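Local coordinates for protein Cwp19 (Clostridioides difficile, PDB 5OQ3) that probably hydrolyses the cell-wall peptidoglycan, the piece described here being its TIM-barrel glycoside hydrolase domain, at residues A[258-262]-A[304-308]. Residues are numbered along the deposited sequence; the frame is centred on the assembly and turned at random.
Sequences TGSDT and KLVAW
With CG of Trp-308 trans to the backbone nitrogen (chi1 -172°) and the indole plane turned nearly perpendicular to the CA-CB-CG plane (chi2 86°), the ring reaches from the helix to lie against the backbone of 258-260. Its indole N-H donates to Thr-258 O, which lies almost in the ring plane, 3.0 Å from NE1, with an N-H...O angle of 157°. Tryptophan suits this place because it joins a donor at the ring edge to a broad face: Ser-260 CB sits over the five-membered ring, 3.9 Å from its centroid, a CH-pi contact. Small Ser-260 lets the chain come close, and the backbone of Gly-259 runs close by, its C 3.2 Å from Trp-308 NE1. One turn back, Leu-305 puts CD2 3.8 Å from Ser-260 CB and 3.9 Å from Thr-262 CG2, the leucine and threonine side chains crossing at roughly a right angle. Thr-262 thus offers its methyl to the helix while its hydroxyl bonds to Asn-252. Asp-261, at the centre of an inverse gamma turn, is met by Lys-304, whose chain is stretched out beyond CG; NZ meets OD2 at 2.8 Å from above the carboxylate plane. At this exposed margin the long, flexible lysine spans the gap to the short, acidic Asp-261. The contact joins helix 302-313 to the long loop after strand 241-244, at the periphery of a (beta/alpha)8 TIM barrel.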
ATOM      1  N   THR A 258     -23.283 -10.264  -5.868  1.00 21.80           N
ATOM      2  CA  THR A 258     -22.919  -9.829  -4.524  1.00 19.07           C
ATOM      3  C   THR A 258     -21.862  -8.733  -4.555  1.00 15.76           C
ATOM      4  O   THR A 258     -21.362  -8.336  -3.512  1.00 16.21           O
ATOM      5  CB  THR A 258     -22.388 -11.024  -3.711  1.00 22.86           C
ATOM      6  OG1 THR A 258     -21.133 -11.436  -4.281  1.00 26.64           O
ATOM      7  CG2 THR A 258     -23.387 -12.171  -3.761  1.00 26.06           C
ATOM      8  N   GLY A 259     -21.469  -8.273  -5.747  1.00 14.45           N
ATOM      9  CA  GLY A 259     -20.534  -7.170  -5.868  1.00 13.67           C
ATOM     10  C   GLY A 259     -21.205  -5.820  -5.681  1.00 13.86           C
ATOM     11  O   GLY A 259     -22.374  -5.730  -5.260  1.00 16.80           O
ATOM     12  N   SER A 260     -20.460  -4.759  -5.953  1.00 14.49           N
ATOM     13  CA  SER A 260     -20.928  -3.399  -5.699  1.00 14.63           C
ATOM     14  C   SER A 260     -21.648  -2.804  -6.893  1.00 17.04           C
ATOM     15  O   SER A 260     -21.399  -3.188  -8.036  1.00 17.34           O
ATOM     16  CB  SER A 260     -19.729  -2.537  -5.274  1.00 13.56           C
ATOM     17  OG  SER A 260     -18.666  -2.614  -6.224  1.00 13.93           O
ATOM     18  N   ASP A 261     -22.551  -1.856  -6.603  1.00 17.91           N
ATOM     19  CA  ASP A 261     -23.350  -1.212  -7.647  1.00 20.26           C
ATOM     20  C   ASP A 261     -22.513  -0.129  -8.310  1.00 20.00           C
ATOM     21  O   ASP A 261     -22.724   1.085  -8.121  1.00 22.25           O
ATOM     22  CB  ASP A 261     -24.706  -0.698  -7.142  1.00 24.24           C
ATOM     23  CG  ASP A 261     -25.573  -0.127  -8.277  1.00 31.32           C
ATOM     24  OD1 ASP A 261     -25.429  -0.570  -9.451  1.00 34.85           O
ATOM     25  OD2 ASP A 261     -26.378   0.788  -7.993  1.00 39.08           O
ATOM     26  N   THR A 262     -21.563  -0.604  -9.113  1.00 18.83           N
ATOM     27  CA  THR A 262     -20.507   0.214  -9.682  1.00 17.37           C
ATOM     28  C   THR A 262     -20.178  -0.285 -11.083  1.00 18.47           C
ATOM     29  O   THR A 262     -20.640  -1.356 -11.485  1.00 21.11           O
ATOM     30  CB  THR A 262     -19.246   0.113  -8.787  1.00 16.79           C
ATOM     31  OG1 THR A 262     -18.878  -1.240  -8.523  1.00 15.43           O
ATOM     32  CG2 THR A 262     -19.439   0.793  -7.424  1.00 16.49           C
ATOM     33  N   LYS A 304     -22.101   4.412  -1.930  1.00 11.78           N
ATOM     34  CA  LYS A 304     -22.450   3.001  -2.139  1.00 12.56           C
ATOM     35  C   LYS A 304     -21.301   2.115  -1.707  1.00 12.14           C
ATOM     36  O   LYS A 304     -21.502   1.057  -1.082  1.00 12.94           O
ATOM     37  CB  LYS A 304     -22.786   2.735  -3.620  1.00 15.36           C
ATOM     38  CG  LYS A 304     -24.071   3.435  -4.047  1.00 19.17           C
ATOM     39  CD  LYS A 304     -24.485   3.035  -5.453  1.00 23.61           C
ATOM     40  CE  LYS A 304     -25.844   3.612  -5.792  1.00 31.44           C
ATOM     41  NZ  LYS A 304     -26.087   3.498  -7.246  1.00 39.25           N
ATOM     42  N   LEU A 305     -20.081   2.555  -1.999  1.00 11.17           N
ATOM     43  CA  LEU A 305     -18.934   1.741  -1.672  1.00 10.92           C
ATOM     44  C   LEU A 305     -18.648   1.654  -0.183  1.00  9.18           C
ATOM     45  O   LEU A 305     -18.240   0.577   0.293  1.00 10.54           O
ATOM     46  CB  LEU A 305     -17.727   2.210  -2.483  1.00 10.73           C
ATOM     47  CG  LEU A 305     -17.783   1.741  -3.959  1.00 12.15           C
ATOM     48  CD1 LEU A 305     -16.881   2.599  -4.840  1.00 14.32           C
ATOM     49  CD2 LEU A 305     -17.466   0.243  -4.048  1.00 12.08           C
ATOM     50  N   VAL A 306     -18.824   2.731   0.579  1.00 10.21           N
ATOM     51  CA  VAL A 306     -18.612   2.606   2.024  1.00  9.20           C
ATOM     52  C   VAL A 306     -19.564   1.549   2.609  1.00 10.72           C
ATOM     53  O   VAL A 306     -19.161   0.757   3.445  1.00 10.91           O
ATOM     54  CB  VAL A 306     -18.679   3.946   2.793  1.00 12.75           C
ATOM     55  CG1 VAL A 306     -17.490   4.834   2.501  1.00 13.48           C
ATOM     56  CG2 VAL A 306     -19.974   4.677   2.603  1.00 14.36           C
ATOM     57  N   ALA A 307     -20.801   1.544   2.158  1.00 11.20           N
ATOM     58  CA  ALA A 307     -21.781   0.551   2.610  1.00 11.38           C
ATOM     59  C   ALA A 307     -21.410  -0.870   2.226  1.00 11.28           C
ATOM     60  O   ALA A 307     -21.520  -1.808   3.019  1.00 12.13           O
ATOM     61  CB  ALA A 307     -23.157   0.899   2.102  1.00 12.94           C
ATOM     62  N   TRP A 308     -20.961  -1.011   0.988  1.00 10.96           N
ATOM     63  CA  TRP A 308     -20.589  -2.323   0.476  1.00  9.92           C
ATOM     64  C   TRP A 308     -19.411  -2.908   1.265  1.00 10.02           C
ATOM     65  O   TRP A 308     -19.438  -4.077   1.686  1.00 10.39           O
ATOM     66  CB  TRP A 308     -20.285  -2.247  -1.048  1.00 10.94           C
ATOM     67  CG  TRP A 308     -20.085  -3.622  -1.625  1.00 10.73           C
ATOM     68  CD1 TRP A 308     -21.073  -4.457  -2.095  1.00 12.49           C
ATOM     69  CD2 TRP A 308     -18.824  -4.351  -1.761  1.00 10.85           C
ATOM     70  NE1 TRP A 308     -20.506  -5.633  -2.518  1.00 12.56           N
ATOM     71  CE2 TRP A 308     -19.145  -5.607  -2.327  1.00 11.77           C
ATOM     72  CE3 TRP A 308     -17.495  -4.050  -1.463  1.00 10.53           C
ATOM     73  CZ2 TRP A 308     -18.203  -6.564  -2.577  1.00 11.93           C
ATOM     74  CZ3 TRP A 308     -16.555  -4.986  -1.730  1.00 11.19           C
ATOM     75  CH2 TRP A 308     -16.907  -6.244  -2.279  1.00 11.16           C
TER